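Local coordinates for protein putative oxidoreductase (Klebsiella pneumoniae subsp. pneumoniae MGH 78578, PDB 3E82) that probably acts as a nucleotide-dependent oxidoreductase of the Gfo/Idh/MocA family, pairing a Rossmann-type NAD-binding domain with a C-terminal alpha/beta domain, at residues Leu102-Ala107 with Val329-Val334; Asp130-Gly135 with Ser238-Val243; His183-Ala188 with Leu324-Val329; Thr204-Asp207 with Asn212-Ala215. All coordinates share one frame; numbering follows the deposited sequence.

Contact 1: residues Leu102-Ala107 with Val329-Val334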
loop_
_atom_site.group_PDB
_atom_site.type_symbol
_atom_site.label_atom_id
_atom_site.label_comp_id
_atom_site.label_asym_id
_atom_site.label_seq_id
_atom_site.Cartn_x
_atom_site.Cartn_y
_atom_site.Cartn_z
ATOM N N LEU B 102 8.228 -18.011 21.397
ATOM C CA LEU B 102 8.199 -16.577 21.651
ATOM C C LEU B 102 9.418 -15.867 21.073
ATOM O O LEU B 102 9.386 -14.656 20.866
ATOM C CB LEU B 102 8.051 -16.309 23.151
ATOM C CG LEU B 102 6.738 -16.866 23.719
ATOM C CD1 LEU B 102 6.598 -16.471 25.180
ATOM C CD2 LEU B 102 5.555 -16.327 22.913
ATOM N N ASP B 103 10.492 -16.610 20.812
ATOM C CA ASP B 103 11.683 -16.024 20.204
ATOM C C ASP B 103 12.329 -17.021 19.261
ATOM O O ASP B 103 12.059 -18.219 19.335
ATOM C CB ASP B 103 12.698 -15.517 21.249
ATOM C CG ASP B 103 13.391 -16.635 22.022
ATOM O OD1 ASP B 103 13.442 -17.792 21.552
ATOM O OD2 ASP B 103 13.919 -16.331 23.114
HETATM N N MSE B 104 13.189 -16.534 18.378
HETATM C CA MSE B 104 13.811 -17.410 17.400
HETATM C C MSE B 104 14.795 -18.461 17.894
HETATM O O MSE B 104 14.859 -19.551 17.325
HETATM C CB MSE B 104 14.429 -16.569 16.292
HETATM C CG MSE B 104 13.356 -15.842 15.497
HETATM SE SE MSE B 104 14.075 -14.881 14.005
HETATM C CE MSE B 104 14.389 -16.385 12.813
ATOM N N GLN B 105 15.556 -18.170 18.946
ATOM C CA GLN B 105 16.486 -19.189 19.407
ATOM C C GLN B 105 15.739 -20.440 19.888
ATOM O O GLN B 105 16.155 -21.553 19.591
ATOM C CB GLN B 105 17.438 -18.649 20.497
ATOM C CG GLN B 105 16.894 -18.540 21.901
ATOM C CD GLN B 105 18.017 -18.450 22.954
ATOM O OE1 GLN B 105 18.937 -17.639 22.835
ATOM N NE2 GLN B 105 17.933 -19.285 23.983
ATOM N N GLU B 106 14.625 -20.273 20.599
ATOM C CA GLU B 106 13.882 -21.440 21.063
ATOM C C GLU B 106 13.280 -22.177 19.870
ATOM O O GLU B 106 13.210 -23.406 19.867
ATOM C CB GLU B 106 12.783 -21.046 22.052
ATOM C CG GLU B 106 13.309 -20.288 23.268
ATOM C CD GLU B 106 12.670 -20.735 24.576
ATOM O OE1 GLU B 106 11.463 -21.069 24.580
ATOM O OE2 GLU B 106 13.380 -20.736 25.609
ATOM N N ALA B 107 12.852 -21.434 18.851
ATOM C CA ALA B 107 12.299 -22.078 17.663
ATOM C C ALA B 107 13.408 -22.961 17.076
ATOM O O ALA B 107 13.191 -24.127 16.760
ATOM C CB ALA B 107 11.862 -21.028 16.642
ATOM N N VAL B 329 10.644 -12.662 9.256
ATOM C CA VAL B 329 10.034 -11.525 8.562
ATOM C C VAL B 329 9.250 -10.680 9.562
ATOM O O VAL B 329 9.321 -9.451 9.561
ATOM C CB VAL B 329 9.069 -12.013 7.451
ATOM C CG1 VAL B 329 8.335 -10.826 6.833
ATOM C CG2 VAL B 329 9.857 -12.786 6.389
ATOM N N LEU B 330 8.500 -11.360 10.415
ATOM C CA LEU B 330 7.698 -10.697 11.425
ATOM C C LEU B 330 8.574 -9.759 12.260
ATOM O O LEU B 330 8.256 -8.582 12.425
ATOM C CB LEU B 330 7.040 -11.750 12.324
ATOM C CG LEU B 330 5.772 -11.318 13.055
ATOM C CD1 LEU B 330 4.640 -11.171 12.043
ATOM C CD2 LEU B 330 5.410 -12.363 14.129
ATOM N N GLU B 331 9.684 -10.279 12.772
ATOM C CA GLU B 331 10.591 -9.484 13.589
ATOM C C GLU B 331 11.325 -8.417 12.789
ATOM O O GLU B 331 11.523 -7.307 13.271
ATOM C CB GLU B 331 11.593 -10.403 14.294
ATOM C CG GLU B 331 10.893 -11.468 15.142
ATOM C CD GLU B 331 11.845 -12.257 16.015
ATOM O OE1 GLU B 331 13.073 -12.123 15.828
ATOM O OE2 GLU B 331 11.352 -13.014 16.882
ATOM N N ALA B 332 11.730 -8.753 11.570
ATOM C CA ALA B 332 12.423 -7.790 10.725
ATOM C C ALA B 332 11.532 -6.560 10.500
ATOM O O ALA B 332 12.017 -5.428 10.515
ATOM C CB ALA B 332 12.788 -8.427 9.391
ATOM N N ALA B 333 10.234 -6.781 10.306
ATOM C CA ALA B 333 9.302 -5.670 10.083
ATOM C C ALA B 333 9.254 -4.766 11.308
ATOM O O ALA B 333 9.182 -3.542 11.184
ATOM C CB ALA B 333 7.895 -6.196 9.776
ATOM N N VAL B 334 9.287 -5.375 12.489
ATOM C CA VAL B 334 9.242 -4.610 13.726
ATOM C C VAL B 334 10.535 -3.816 13.909
ATOM O O VAL B 334 10.502 -2.672 14.355
ATOM C CB VAL B 334 9.002 -5.534 14.955
ATOM C CG1 VAL B 334 9.117 -4.727 16.251
ATOM C CG2 VAL B 334 7.610 -6.163 14.860
HETATM O O HOH W 1 13.370 -13.813 18.423
#
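Selenomethionine Met104 and Glu331 carry this contact, and both start alike: CG stands beside the backbone N, opposite the carbonyl carbon (chi1 -66° in Met104, -57° in Glu331), which sends the two chains toward each other. They meet where the first turn of helix 104-116, part of the Rossmann-fold region, faces helix 320-339, which belongs to the C-terminal alpha/beta region. Glu331 then runs out nearly straight and brings its carboxylate alongside the Met104 chain, the two side chains sliding past each other in opposite directions. Met104 bends only at its last torsion, and its selenium comes within 3.5 Å of Glu331 OE1. The methylene CG of Met104 lies 3.7 Å from Glu331 OE2, so the carboxylate rests against the aliphatic part of the chain as well as its selenium. Beyond Glu331, Met104 packs on Leu324, Met327 and Ala328 of helix 320-339 and on Leu347.

Asp103, the N-cap residue just before helix 104-116, accepts a hydrogen bond from Glu106 N through OD1 (2.9 Å), the donor lying nearly in line with the C-O bond. The negative end of Glu331 approaches the same first turn, where it would probably be stabilised by the helix dipole. No direct hydrogen bond joins the two segments. Instead a single water bridges them, accepting from Met104 N at 2.7 Å and donating to Glu331 OE2, also at 2.7 Å.

Contact 2: residues Asp130-Gly135 with Ser238-Val243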
loop_
_atom_site.group_PDB
_atom_site.type_symbol
_atom_site.label_atom_id
_atom_site.label_comp_id
_atom_site.label_asym_id
_atom_site.label_seq_id
_atom_site.Cartn_x
_atom_site.Cartn_y
_atom_site.Cartn_z
ATOM N N ASP B 130 -6.887 -21.486 1.875
ATOM C CA ASP B 130 -8.011 -20.560 1.861
ATOM C C ASP B 130 -8.469 -20.299 0.425
ATOM O O ASP B 130 -7.652 -20.240 -0.494
ATOM C CB ASP B 130 -7.609 -19.238 2.517
ATOM C CG ASP B 130 -7.570 -19.324 4.037
ATOM O OD1 ASP B 130 -7.658 -20.448 4.572
ATOM O OD2 ASP B 130 -7.452 -18.270 4.694
ATOM N N SER B 131 -9.778 -20.140 0.248
ATOM C CA SER B 131 -10.353 -19.895 -1.068
ATOM C C SER B 131 -9.699 -18.695 -1.766
ATOM O O SER B 131 -9.304 -18.798 -2.927
ATOM C CB SER B 131 -11.873 -19.687 -0.957
ATOM O OG SER B 131 -12.196 -18.575 -0.137
ATOM N N ASP B 132 -9.569 -17.569 -1.064
ATOM C CA ASP B 132 -8.954 -16.389 -1.673
ATOM C C ASP B 132 -7.510 -16.634 -2.095
ATOM O O ASP B 132 -7.132 -16.320 -3.223
ATOM C CB ASP B 132 -9.033 -15.165 -0.742
ATOM C CG ASP B 132 -8.712 -15.494 0.710
ATOM O OD1 ASP B 132 -7.963 -16.462 0.975
ATOM O OD2 ASP B 132 -9.206 -14.759 1.586
ATOM N N TYR B 133 -6.704 -17.195 -1.200
ATOM C CA TYR B 133 -5.309 -17.478 -1.515
ATOM C C TYR B 133 -5.174 -18.487 -2.657
ATOM O O TYR B 133 -4.419 -18.258 -3.603
ATOM C CB TYR B 133 -4.585 -18.007 -0.280
ATOM C CG TYR B 133 -3.184 -18.515 -0.552
ATOM C CD1 TYR B 133 -2.155 -17.642 -0.896
ATOM C CD2 TYR B 133 -2.888 -19.872 -0.437
ATOM C CE1 TYR B 133 -0.855 -18.109 -1.109
ATOM C CE2 TYR B 133 -1.596 -20.351 -0.647
ATOM C CZ TYR B 133 -0.587 -19.467 -0.978
ATOM O OH TYR B 133 0.696 -19.935 -1.143
ATOM N N LEU B 134 -5.893 -19.604 -2.571
ATOM C CA LEU B 134 -5.827 -20.614 -3.625
ATOM C C LEU B 134 -6.222 -20.011 -4.968
ATOM O O LEU B 134 -5.608 -20.312 -5.991
ATOM C CB LEU B 134 -6.742 -21.802 -3.308
ATOM C CG LEU B 134 -6.252 -22.726 -2.188
ATOM C CD1 LEU B 134 -7.274 -23.843 -1.959
ATOM C CD2 LEU B 134 -4.894 -23.304 -2.565
ATOM N N GLY B 135 -7.250 -19.166 -4.955
ATOM C CA GLY B 135 -7.695 -18.524 -6.179
ATOM C C GLY B 135 -6.608 -17.644 -6.777
ATOM O O GLY B 135 -6.285 -17.763 -7.954
ATOM N N SER B 238 -11.403 -1.722 0.697
ATOM C CA SER B 238 -10.192 -2.504 0.442
ATOM C C SER B 238 -10.490 -3.909 -0.082
ATOM O O SER B 238 -11.610 -4.413 0.041
ATOM C CB SER B 238 -9.339 -2.590 1.706
ATOM O OG SER B 238 -10.064 -3.200 2.754
ATOM N N SER B 239 -9.481 -4.534 -0.676
ATOM C CA SER B 239 -9.617 -5.878 -1.221
ATOM C C SER B 239 -8.662 -6.822 -0.509
ATOM O O SER B 239 -7.548 -6.437 -0.155
ATOM C CB SER B 239 -9.296 -5.890 -2.716
ATOM O OG SER B 239 -10.114 -4.982 -3.424
ATOM N N ARG B 240 -9.113 -8.058 -0.320
ATOM C CA ARG B 240 -8.331 -9.091 0.340
ATOM C C ARG B 240 -6.980 -9.239 -0.339
ATOM O O ARG B 240 -5.951 -9.319 0.327
ATOM C CB ARG B 240 -9.075 -10.429 0.280
ATOM C CG ARG B 240 -8.275 -11.598 0.840
ATOM C CD ARG B 240 -7.985 -11.427 2.321
ATOM N NE ARG B 240 -7.135 -12.505 2.820
ATOM C CZ ARG B 240 -5.808 -12.528 2.714
ATOM N NH1 ARG B 240 -5.164 -11.524 2.129
ATOM N NH2 ARG B 240 -5.126 -13.569 3.181
ATOM N N PHE B 241 -7.008 -9.298 -1.670
ATOM C CA PHE B 241 -5.812 -9.436 -2.499
ATOM C C PHE B 241 -5.923 -8.528 -3.719
ATOM O O PHE B 241 -7.003 -8.360 -4.286
ATOM C CB PHE B 241 -5.652 -10.869 -3.023
ATOM C CG PHE B 241 -5.159 -11.863 -2.001
ATOM C CD1 PHE B 241 -3.835 -11.842 -1.568
ATOM C CD2 PHE B 241 -6.009 -12.851 -1.510
ATOM C CE1 PHE B 241 -3.358 -12.799 -0.662
ATOM C CE2 PHE B 241 -5.546 -13.816 -0.602
ATOM C CZ PHE B 241 -4.214 -13.786 -0.180
ATOM N N THR B 242 -4.791 -7.965 -4.119
ATOM C CA THR B 242 -4.688 -7.113 -5.298
ATOM C C THR B 242 -3.329 -7.479 -5.887
ATOM O O THR B 242 -2.304 -7.298 -5.235
ATOM C CB THR B 242 -4.694 -5.607 -4.940
ATOM O OG1 THR B 242 -5.961 -5.252 -4.371
ATOM C CG2 THR B 242 -4.450 -4.769 -6.189
ATOM N N VAL B 243 -3.323 -8.015 -7.104
ATOM C CA VAL B 243 -2.071 -8.419 -7.741
ATOM C C VAL B 243 -1.965 -7.887 -9.157
ATOM O O VAL B 243 -2.860 -8.103 -9.974
ATOM C CB VAL B 243 -1.940 -9.959 -7.781
ATOM C CG1 VAL B 243 -0.572 -10.362 -8.336
ATOM C CG2 VAL B 243 -2.139 -10.526 -6.386
HETATM O O HOH W 2 -6.466 -16.218 3.249
HETATM O O HOH W 3 -8.755 -14.773 4.240
#
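Asp132 meets Arg240 and Phe241 together. Its CB lies at the edge of the Phe241 ring, 3.7 Å from CE2. With chi1 at 43°, CG is held between the backbone N and the carbonyl carbon, and the carboxylate turns almost perpendicular to that ring. OD1 folds back to accept from Tyr133 N, a short but bent bond, and accepts a hydrogen bond from a water that also donates to Asp130 OD2 and accepts from Arg240 NH2. OD2 forms a salt bridge with Arg240 NE at 3.3 Å, the carboxylate and guanidinium planes being 73° apart. A second water reinforces the pair, donating to Asp132 OD2 and accepting from Arg240 NE at 3.1 Å; Asp256 N gives OD2 a further hydrogen bond. Phe241 CE2 lies 3.5 Å above the centre of the Arg240 guanidinium plane. Phe241 CZ approaches Tyr133 CB at 4.2 Å, at the edge of the tyrosine ring. The far end of the arginine is held by Ser153 OG on NH1 and Gln187 OE1 on NH2. Arg240 and Phe241 both face Lys252 in a classic beta bulge, which puts both side chains on the helix-facing side. The contact thus sets the first turn of helix 131-142 against the start of strand 241-245, with helix 176-192 flanking through Gln187 and strands 148-156 and 248-252 on either side in the mixed sheet.

Contact 3: residues His183-Ala188 with Leu324-Val329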
loop_
_atom_site.group_PDB
_atom_site.type_symbol
_atom_site.label_atom_id
_atom_site.label_comp_id
_atom_site.label_asym_id
_atom_site.label_seq_id
_atom_site.Cartn_x
_atom_site.Cartn_y
_atom_site.Cartn_z
ATOM N N HIS B 183 -0.160 -15.076 8.820
ATOM C CA HIS B 183 -0.729 -15.748 7.650
ATOM C C HIS B 183 -0.486 -14.960 6.360
ATOM O O HIS B 183 -0.342 -15.542 5.284
ATOM C CB HIS B 183 -2.226 -16.032 7.833
ATOM C CG HIS B 183 -3.108 -14.843 7.619
ATOM N ND1 HIS B 183 -3.169 -13.788 8.503
ATOM C CD2 HIS B 183 -3.967 -14.542 6.614
ATOM C CE1 HIS B 183 -4.028 -12.888 8.053
ATOM N NE2 HIS B 183 -4.526 -13.322 6.909
ATOM N N LEU B 184 -0.432 -13.638 6.483
ATOM C CA LEU B 184 -0.173 -12.764 5.341
ATOM C C LEU B 184 1.243 -13.052 4.834
ATOM O O LEU B 184 1.480 -13.180 3.628
ATOM C CB LEU B 184 -0.287 -11.298 5.782
ATOM C CG LEU B 184 -1.527 -10.488 5.380
ATOM C CD1 LEU B 184 -2.765 -11.352 5.378
ATOM C CD2 LEU B 184 -1.681 -9.293 6.307
ATOM N N ILE B 185 2.184 -13.149 5.771
ATOM C CA ILE B 185 3.577 -13.430 5.432
ATOM C C ILE B 185 3.746 -14.837 4.863
ATOM O O ILE B 185 4.342 -15.022 3.803
ATOM C CB ILE B 185 4.491 -13.318 6.671
ATOM C CG1 ILE B 185 4.477 -11.890 7.208
ATOM C CG2 ILE B 185 5.915 -13.748 6.308
ATOM C CD1 ILE B 185 5.023 -11.789 8.620
ATOM N N ASP B 186 3.215 -15.826 5.571
ATOM C CA ASP B 186 3.340 -17.218 5.150
ATOM C C ASP B 186 2.903 -17.438 3.704
ATOM O O ASP B 186 3.592 -18.121 2.954
ATOM C CB ASP B 186 2.536 -18.137 6.083
ATOM C CG ASP B 186 2.769 -19.602 5.797
ATOM O OD1 ASP B 186 3.942 -20.028 5.820
ATOM O OD2 ASP B 186 1.784 -20.328 5.550
ATOM N N GLN B 187 1.759 -16.872 3.327
ATOM C CA GLN B 187 1.253 -16.997 1.959
ATOM C C GLN B 187 2.241 -16.387 0.965
ATOM O O GLN B 187 2.507 -16.962 -0.092
ATOM C CB GLN B 187 -0.123 -16.317 1.825
ATOM C CG GLN B 187 -1.262 -17.099 2.470
ATOM C CD GLN B 187 -2.556 -16.291 2.632
ATOM O OE1 GLN B 187 -2.565 -15.063 2.504
ATOM N NE2 GLN B 187 -3.652 -16.987 2.939
ATOM N N ALA B 188 2.793 -15.228 1.308
ATOM C CA ALA B 188 3.754 -14.563 0.437
ATOM C C ALA B 188 5.019 -15.403 0.235
ATOM O O ALA B 188 5.501 -15.551 -0.890
ATOM C CB ALA B 188 4.121 -13.190 1.009
ATOM N N LEU B 324 9.857 -20.633 11.050
ATOM C CA LEU B 324 10.982 -19.809 11.492
ATOM C C LEU B 324 11.152 -18.618 10.527
ATOM O O LEU B 324 11.474 -17.501 10.945
ATOM C CB LEU B 324 12.268 -20.648 11.513
ATOM C CG LEU B 324 13.554 -19.972 12.016
ATOM C CD1 LEU B 324 13.485 -19.794 13.525
ATOM C CD2 LEU B 324 14.775 -20.826 11.650
ATOM N N ALA B 325 10.940 -18.872 9.237
ATOM C CA ALA B 325 11.057 -17.840 8.213
ATOM C C ALA B 325 10.010 -16.745 8.448
ATOM O O ALA B 325 10.308 -15.570 8.337
ATOM C CB ALA B 325 10.869 -18.459 6.828
ATOM N N VAL B 326 8.782 -17.147 8.772
ATOM C CA VAL B 326 7.708 -16.188 9.045
ATOM C C VAL B 326 8.117 -15.329 10.239
ATOM O O VAL B 326 7.965 -14.107 10.225
ATOM C CB VAL B 326 6.387 -16.912 9.377
ATOM C CG1 VAL B 326 5.367 -15.920 9.960
ATOM C CG2 VAL B 326 5.839 -17.577 8.126
HETATM N N MSE B 327 8.650 -15.978 11.274
HETATM C CA MSE B 327 9.074 -15.258 12.469
HETATM C C MSE B 327 10.159 -14.247 12.113
HETATM O O MSE B 327 10.165 -13.132 12.622
HETATM C CB MSE B 327 9.596 -16.236 13.533
HETATM C CG MSE B 327 8.514 -17.084 14.190
HETATM SE SE MSE B 327 9.248 -18.198 15.625
HETATM C CE MSE B 327 10.046 -16.781 16.690
ATOM N N ALA B 328 11.063 -14.638 11.223
ATOM C CA ALA B 328 12.149 -13.754 10.814
ATOM C C ALA B 328 11.607 -12.488 10.155
ATOM O O ALA B 328 12.045 -11.376 10.463
ATOM C CB ALA B 328 13.077 -14.482 9.864
ATOM N N VAL B 329 10.644 -12.662 9.256
ATOM C CA VAL B 329 10.034 -11.525 8.562
ATOM C C VAL B 329 9.250 -10.680 9.562
ATOM O O VAL B 329 9.321 -9.451 9.561
ATOM C CB VAL B 329 9.069 -12.013 7.451
ATOM C CG1 VAL B 329 8.335 -10.826 6.833
ATOM C CG2 VAL B 329 9.857 -12.786 6.389
#
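Ile185 and Val329 reach toward each other tip to tip at the heart of this helix-helix contact. The methyl CG2 of Ile185 lies 3.8 Å from Val329 CB, and it meets Val329 CG1 at the same distance. CD1 of Ile185 adds a further touch on Val329 CG1 at 3.9 Å. Val329 turns CG1 away from its own backbone N (chi1 174°), which places this methyl against the isoleucine. One turn earlier on the same helix, Val326 offers CG2 to two neighbours: Ile185 CG2 at 4.2 Å and the flank of Asp186, whose CB and OD1 are each 3.9 Å away. Asp186 passes the valine at a slant, so its CB and one carboxylate oxygen brush the methyl on the way to polar partners elsewhere.

The backbones behind these side chains belong to helix 176-192 and helix 320-339. Their short segments approach to 9.4 Å between axes at 118°, and the nearest CA atoms, those of Asp186 and Val326, are 5.9 Å apart. In the next shell, Trp177 packs on Ile185, while Leu189 of helix 176-192 covers Val326 and Ala325. Leu355 of helix 349-356 also rests on Ala325. Asp186 OD2 makes a salt bridge with Arg128 and its side chain touches His125, tying this helix to the segment that follows strand 121-123.

No hydrogen bond crosses between the two segments. Cohesion here is van der Waals contact among branched aliphatic groups, and the buried carboxylate of Asp186 beside them pairs with Arg128 rather than with helix 320-339.

Contact 4: residues Thr204-Asp207 with Asn212-Ala215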
loop_
_atom_site.group_PDB
_atom_site.type_symbol
_atom_site.label_atom_id
_atom_site.label_comp_id
_atom_site.label_asym_id
_atom_site.label_seq_id
_atom_site.Cartn_x
_atom_site.Cartn_y
_atom_site.Cartn_z
ATOM N N THR B 204 -0.272 2.846 16.136
ATOM C CA THR B 204 -1.492 2.789 16.936
ATOM C C THR B 204 -2.241 4.066 16.560
ATOM O O THR B 204 -1.871 5.157 16.992
ATOM C CB THR B 204 -1.169 2.806 18.449
ATOM O OG1 THR B 204 -0.328 1.687 18.768
ATOM C CG2 THR B 204 -2.450 2.730 19.277
ATOM N N LEU B 205 -3.289 3.927 15.754
ATOM C CA LEU B 205 -4.048 5.083 15.279
ATOM C C LEU B 205 -5.444 5.285 15.870
ATOM O O LEU B 205 -5.934 6.411 15.932
ATOM C CB LEU B 205 -4.154 5.023 13.752
ATOM C CG LEU B 205 -2.835 4.866 12.982
ATOM C CD1 LEU B 205 -3.129 4.746 11.494
ATOM C CD2 LEU B 205 -1.923 6.060 13.261
ATOM N N ARG B 206 -6.103 4.213 16.288
ATOM C CA ARG B 206 -7.437 4.376 16.857
ATOM C C ARG B 206 -7.380 5.175 18.149
ATOM O O ARG B 206 -6.438 5.050 18.934
ATOM C CB ARG B 206 -8.096 3.022 17.124
ATOM C CG ARG B 206 -8.639 2.340 15.879
ATOM C CD ARG B 206 -9.175 0.975 16.215
ATOM N NE ARG B 206 -8.180 0.177 16.920
ATOM C CZ ARG B 206 -8.435 -0.999 17.480
ATOM N NH1 ARG B 206 -9.658 -1.515 17.414
ATOM N NH2 ARG B 206 -7.470 -1.657 18.108
ATOM N N ASP B 207 -8.394 6.010 18.347
ATOM C CA ASP B 207 -8.496 6.833 19.540
ATOM C C ASP B 207 -8.746 5.892 20.719
ATOM O O ASP B 207 -9.748 5.173 20.746
ATOM C CB ASP B 207 -9.657 7.820 19.380
ATOM C CG ASP B 207 -9.662 8.905 20.444
ATOM O OD1 ASP B 207 -8.636 9.609 20.581
ATOM O OD2 ASP B 207 -10.694 9.061 21.138
ATOM N N ASN B 212 -0.669 -1.593 18.535
ATOM C CA ASN B 212 -0.697 -1.249 17.115
ATOM C C ASN B 212 -1.949 -1.803 16.451
ATOM O O ASN B 212 -2.341 -2.947 16.694
ATOM C CB ASN B 212 0.583 -1.740 16.398
ATOM C CG ASN B 212 0.618 -3.257 16.153
ATOM O OD1 ASN B 212 -0.062 -3.772 15.265
ATOM N ND2 ASN B 212 1.436 -3.968 16.932
ATOM N N ASP B 213 -2.598 -0.973 15.638
ATOM C CA ASP B 213 -3.811 -1.369 14.924
ATOM C C ASP B 213 -3.697 -1.014 13.441
ATOM O O ASP B 213 -4.685 -1.016 12.712
ATOM C CB ASP B 213 -5.045 -0.674 15.520
ATOM C CG ASP B 213 -4.860 0.826 15.664
ATOM O OD1 ASP B 213 -4.060 1.417 14.904
ATOM O OD2 ASP B 213 -5.525 1.423 16.533
ATOM N N TRP B 214 -2.483 -0.695 13.013
ATOM C CA TRP B 214 -2.217 -0.352 11.624
ATOM C C TRP B 214 -0.811 -0.848 11.336
ATOM O O TRP B 214 0.148 -0.446 11.996
ATOM C CB TRP B 214 -2.282 1.162 11.427
ATOM C CG TRP B 214 -2.193 1.627 9.991
ATOM C CD1 TRP B 214 -3.240 1.890 9.144
ATOM C CD2 TRP B 214 -1.003 1.976 9.276
ATOM N NE1 TRP B 214 -2.772 2.394 7.956
ATOM C CE2 TRP B 214 -1.403 2.458 8.008
ATOM C CE3 TRP B 214 0.364 1.935 9.584
ATOM C CZ2 TRP B 214 -0.485 2.897 7.050
ATOM C CZ3 TRP B 214 1.279 2.370 8.630
ATOM C CH2 TRP B 214 0.847 2.845 7.378
ATOM N N ALA B 215 -0.691 -1.736 10.360
ATOM C CA ALA B 215 0.611 -2.271 10.006
ATOM C C ALA B 215 0.722 -2.301 8.500
ATOM O O ALA B 215 -0.102 -2.897 7.806
ATOM C CB ALA B 215 0.786 -3.665 10.581
#
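A beta bulge at the mouth of the hairpin between strands 197-203 and 214-220 sets up this contact: Asp213 and Trp214 both face Ala203, and the Asp213 carboxylate accepts from the loop backbone. With chi1 at 50°, it is directed at the backbone that leaves the first strand. OD1 accepts from Leu205 N at 2.8 Å, an almost straight bond on the syn side. OD2 receives Arg206 N at 2.9 Å, also syn, and Arg206 NE at 3.0 Å on the anti side. Both Arg206 donors come from the same face of the carboxylate plane. The NE bond is part of a salt bridge; OD2 lies in the guanidinium plane, at its edge, although the two flat groups are turned 71° apart. A bend at chi3 of Arg206 turns NE back to OD2, and NH1 goes on to the carbonyl oxygen of Arg159. Three bonds therefore fix the rotation of the Asp213 carboxylate. Next to them, Leu205 lays CD1 over one face of the Trp214 indole, 3.9 Å from the five-membered ring centroid, a CH-pi contact. The second subunit borders the loop: Leu205 O accepts from Lys149 of that subunit, and the Trp214 ring meets its His150. A single aspartate side chain taking successive backbone N-H groups and an arginine pins this loop, in a beta hairpin with a classic beta bulge where its second strand begins.

Overall arrangement
Along the chain, contact 1 spans the other three, and contact 4 is a short local hairpin lying between the segments of both contact 2 and contact 3, whose own segments alternate. Contacts 1 and 3 are neighbours, their centres 10 Å apart, sharing Val329 and helix 320-339; that helix therefore packs on helix 176-192 and also meets helix 104-116 of the Rossmann region. Contacts 2 and 3, about 17 Å apart between centres, join through Gln187, whose OE1 probably accepts a hydrogen bond from Arg240 NH2. Contact 4, 21 Å or more from every other centre, reaches the same mixed sheet as contact 2. Contact 1 thus joins the Rossmann and C-terminal regions, while contact 4 meets the second subunit.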